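Local coordinates for protein plasmid stabilization system (Mesorhizobium opportunistum, PDB 5CEG) that probably acts as the toxin, a ParE-like member of the RelE family, of a type II toxin-antitoxin system, at residues V66-I71 and A75-E80. Sequence-based numbering, arbitrary orientation.
Sequences VRRPDI and ARMLVE
V66 and M77 form the hydrogen-bonded pair of a short antiparallel β hairpin, in which strand 66-67, an outermost strand of the mixed sheet within this chain, lies along strand 76-80. M77 N donates to V66 O at 2.9 Å, and V66 N returns a weak, bent bond to M77 O. V66 O also receives a CA-H...O contact from R76 CA. Past the strand end, R68 N reaches A75 O at 2.8 Å in a nearly straight bond (176°), coming from above the carbonyl plane. A75 O also accepts a hydrogen bond from a water, which in turn accepts one from R67 NH1, so A75 O has two donors. R67 and R76 make the non-hydrogen-bonded pair. Their guanidinium planes are turned 43° apart; R76 NH2 sits over one face of the R67 group, 3.3 Å from R67 NH2, while R67 CG covers the centre of a face of R76. This close approach of like charges is probably eased by salt bridges from R67 NH1 to D92 and from R67 NH2 to D94. R76 NH1 is hydrogen-bonded to the backbone O of G65. Towards the turn, I71 CB packs on A75 CB, and I71 CD1 touches M77 CE at 4.1 Å. D70 O and I71 O each accept a hydrogen bond from a basic side chain on the chain of another protein; apolar side chains of that chain pack on D70, I71 and M77, and an aromatic one on A75. Bent at chi2 and chi3, R68 curls back to grip D70 side-on, NE to OD1 and NH2 to OD2, leaving R68 NH1 3.5 Å from M77 CE.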
ATOM      1  N   VAL B  66       2.659 -25.782  -6.332  1.00 16.22           N
ATOM      2  CA  VAL B  66       2.164 -25.824  -4.961  1.00 16.83           C
ATOM      3  C   VAL B  66       0.642 -25.895  -4.933  1.00 16.24           C
ATOM      4  O   VAL B  66      -0.028 -25.163  -5.662  1.00 16.86           O
ATOM      5  CB  VAL B  66       2.643 -24.588  -4.172  1.00 16.68           C
ATOM      6  CG1 VAL B  66       1.902 -24.466  -2.855  1.00 24.57           C
ATOM      7  CG2 VAL B  66       4.158 -24.657  -3.954  1.00 25.34           C
ATOM      8  N   ARG B  67       0.090 -26.766  -4.092  1.00 14.44           N
ATOM      9  CA  ARG B  67      -1.357 -26.858  -3.972  1.00 14.42           C
ATOM     10  C   ARG B  67      -1.952 -25.571  -3.432  1.00 16.82           C
ATOM     11  O   ARG B  67      -1.416 -24.969  -2.490  1.00 18.42           O
ATOM     12  CB  ARG B  67      -1.756 -28.018  -3.061  1.00 14.24           C
ATOM     13  CG  ARG B  67      -1.612 -29.395  -3.681  1.00 15.28           C
ATOM     14  CD  ARG B  67      -2.429 -30.392  -2.860  1.00 18.70           C
ATOM     15  NE  ARG B  67      -2.446 -31.751  -3.406  1.00 21.99           N
ATOM     16  CZ  ARG B  67      -3.249 -32.157  -4.385  1.00 19.18           C
ATOM     17  NH1 ARG B  67      -4.080 -31.302  -4.965  1.00 15.27           N
ATOM     18  NH2 ARG B  67      -3.202 -33.419  -4.806  1.00 19.27           N
ATOM     19  N   ARG B  68      -3.057 -25.146  -4.033  1.00 13.74           N
ATOM     20  CA  ARG B  68      -3.784 -23.979  -3.565  1.00 14.68           C
ATOM     21  C   ARG B  68      -5.272 -24.310  -3.453  1.00 14.53           C
ATOM     22  O   ARG B  68      -6.094 -23.794  -4.205  1.00 13.90           O
ATOM     23  CB  ARG B  68      -3.563 -22.788  -4.513  1.00 13.88           C
ATOM     24  CG  ARG B  68      -2.140 -22.214  -4.479  1.00 13.71           C
ATOM     25  CD  ARG B  68      -1.821 -21.650  -3.108  1.00 18.63           C
ATOM     26  NE  ARG B  68      -2.810 -20.650  -2.723  1.00 20.72           N
ATOM     27  CZ  ARG B  68      -2.693 -19.348  -2.966  1.00 23.67           C
ATOM     28  NH1 ARG B  68      -1.607 -18.874  -3.561  1.00 26.87           N
ATOM     29  NH2 ARG B  68      -3.653 -18.518  -2.593  1.00 20.53           N
ATOM     30  N   PRO B  69      -5.630 -25.183  -2.494  1.00 14.42           N
ATOM     31  CA  PRO B  69      -7.029 -25.595  -2.358  1.00 15.00           C
ATOM     32  C   PRO B  69      -7.935 -24.447  -1.915  1.00 16.69           C
ATOM     33  O   PRO B  69      -9.155 -24.576  -1.996  1.00 19.22           O
ATOM     34  CB  PRO B  69      -6.969 -26.701  -1.296  1.00 19.23           C
ATOM     35  CG  PRO B  69      -5.736 -26.408  -0.517  1.00 22.33           C
ATOM     36  CD  PRO B  69      -4.762 -25.792  -1.470  1.00 18.18           C
ATOM     37  N   ASP B  70      -7.345 -23.334  -1.477  1.00 18.38           N
ATOM     38  CA  ASP B  70      -8.139 -22.160  -1.147  1.00 18.48           C
ATOM     39  C   ASP B  70      -8.738 -21.519  -2.397  1.00 17.69           C
ATOM     40  O   ASP B  70      -9.700 -20.758  -2.308  1.00 17.60           O
ATOM     41  CB  ASP B  70      -7.308 -21.133  -0.357  1.00 20.55           C
ATOM     42  CG  ASP B  70      -5.984 -20.770  -1.029  1.00 20.95           C
ATOM     43  OD1 ASP B  70      -5.362 -21.615  -1.707  1.00 20.06           O
ATOM     44  OD2 ASP B  70      -5.544 -19.616  -0.857  1.00 25.58           O
ATOM     45  N   ILE B  71      -8.179 -21.832  -3.562  1.00 14.20           N
ATOM     46  CA  ILE B  71      -8.737 -21.352  -4.826  1.00 14.15           C
ATOM     47  C   ILE B  71      -9.865 -22.302  -5.241  1.00 13.92           C
ATOM     48  O   ILE B  71     -11.052 -21.944  -5.184  1.00 13.38           O
ATOM     49  CB  ILE B  71      -7.655 -21.258  -5.927  1.00 12.55           C
ATOM     50  CG1 ILE B  71      -6.575 -20.250  -5.508  1.00 14.15           C
ATOM     51  CG2 ILE B  71      -8.266 -20.854  -7.270  1.00 14.67           C
ATOM     52  CD1 ILE B  71      -5.380 -20.188  -6.462  1.00 17.29           C
ATOM     53  N   ALA B  75      -6.644 -27.161  -7.278  1.00 11.68           N
ATOM     54  CA  ALA B  75      -5.793 -26.162  -7.926  1.00 11.42           C
ATOM     55  C   ALA B  75      -4.355 -26.205  -7.434  1.00 13.59           C
ATOM     56  O   ALA B  75      -4.085 -26.432  -6.250  1.00 14.01           O
ATOM     57  CB  ALA B  75      -6.363 -24.746  -7.721  1.00 11.29           C
ATOM     58  N   ARG B  76      -3.442 -25.964  -8.369  1.00 10.21           N
ATOM     59  CA  ARG B  76      -2.019 -25.848  -8.101  1.00 12.34           C
ATOM     60  C   ARG B  76      -1.517 -24.595  -8.795  1.00 14.15           C
ATOM     61  O   ARG B  76      -2.049 -24.180  -9.825  1.00 11.95           O
ATOM     62  CB  ARG B  76      -1.248 -27.072  -8.608  1.00 11.96           C
ATOM     63  CG  ARG B  76      -1.474 -28.339  -7.810  1.00 13.88           C
ATOM     64  CD  ARG B  76      -0.793 -29.523  -8.497  1.00 15.65           C
ATOM     65  NE  ARG B  76      -0.970 -30.774  -7.757  1.00 18.55           N
ATOM     66  CZ  ARG B  76      -0.165 -31.188  -6.781  1.00 19.86           C
ATOM     67  NH1 ARG B  76       0.890 -30.460  -6.411  1.00 22.11           N
ATOM     68  NH2 ARG B  76      -0.406 -32.341  -6.179  1.00 20.14           N
ATOM     69  N   MET B  77      -0.475 -23.994  -8.241  1.00 14.95           N
ATOM     70  CA  MET B  77       0.066 -22.767  -8.809  1.00 12.33           C
ATOM     71  C   MET B  77       1.542 -22.952  -9.107  1.00 14.71           C
ATOM     72  O   MET B  77       2.292 -23.444  -8.258  1.00 16.84           O
ATOM     73  CB  MET B  77      -0.162 -21.606  -7.834  1.00 16.27           C
ATOM     74  CG  MET B  77       0.570 -20.358  -8.174  1.00 27.89           C
ATOM     75  SD  MET B  77       0.242 -19.075  -6.946  1.00 34.15           S
ATOM     76  CE  MET B  77      -1.539 -18.934  -7.042  1.00 23.60           C
ATOM     77  N   LEU B  78       1.951 -22.601 -10.323  1.00 12.93           N
ATOM     78  CA  LEU B  78       3.358 -22.625 -10.693  1.00 14.25           C
ATOM     79  C   LEU B  78       3.711 -21.241 -11.214  1.00 16.68           C
ATOM     80  O   LEU B  78       3.046 -20.724 -12.105  1.00 19.14           O
ATOM     81  CB  LEU B  78       3.620 -23.725 -11.737  1.00 16.54           C
ATOM     82  CG  LEU B  78       5.065 -24.080 -12.082  1.00 21.11           C
ATOM     83  CD1 LEU B  78       5.853 -24.526 -10.854  1.00 20.03           C
ATOM     84  CD2 LEU B  78       5.086 -25.153 -13.161  1.00 21.77           C
ATOM     85  N   VAL B  79       4.736 -20.617 -10.636  1.00 15.11           N
ATOM     86  CA  VAL B  79       5.081 -19.251 -11.009  1.00 14.24           C
ATOM     87  C   VAL B  79       6.114 -19.220 -12.139  1.00 20.13           C
ATOM     88  O   VAL B  79       7.074 -19.997 -12.151  1.00 18.96           O
ATOM     89  CB  VAL B  79       5.608 -18.454  -9.777  1.00 14.21           C
ATOM     90  CG1 VAL B  79       6.078 -17.052 -10.177  1.00 15.79           C
ATOM     91  CG2 VAL B  79       4.531 -18.352  -8.717  1.00 18.42           C
ATOM     92  N   GLU B  80       5.870 -18.342 -13.109  1.00 14.10           N
ATOM     93  CA  GLU B  80       6.826 -17.996 -14.152  1.00 16.74           C
ATOM     94  C   GLU B  80       6.737 -16.488 -14.310  1.00 16.44           C
ATOM     95  O   GLU B  80       5.976 -15.978 -15.137  1.00 14.47           O
ATOM     96  CB  GLU B  80       6.514 -18.729 -15.466  1.00 20.35           C
ATOM     97  CG  GLU B  80       7.455 -18.387 -16.621  1.00 22.60           C
ATOM     98  CD  GLU B  80       8.902 -18.676 -16.294  1.00 27.66           C
ATOM     99  OE1 GLU B  80       9.178 -19.761 -15.731  1.00 28.62           O
ATOM    100  OE2 GLU B  80       9.758 -17.819 -16.591  1.00 32.63           O
TER
HETATM  101  O   HOH W   1      -4.771 -28.525  -4.518  1.00 16.48           O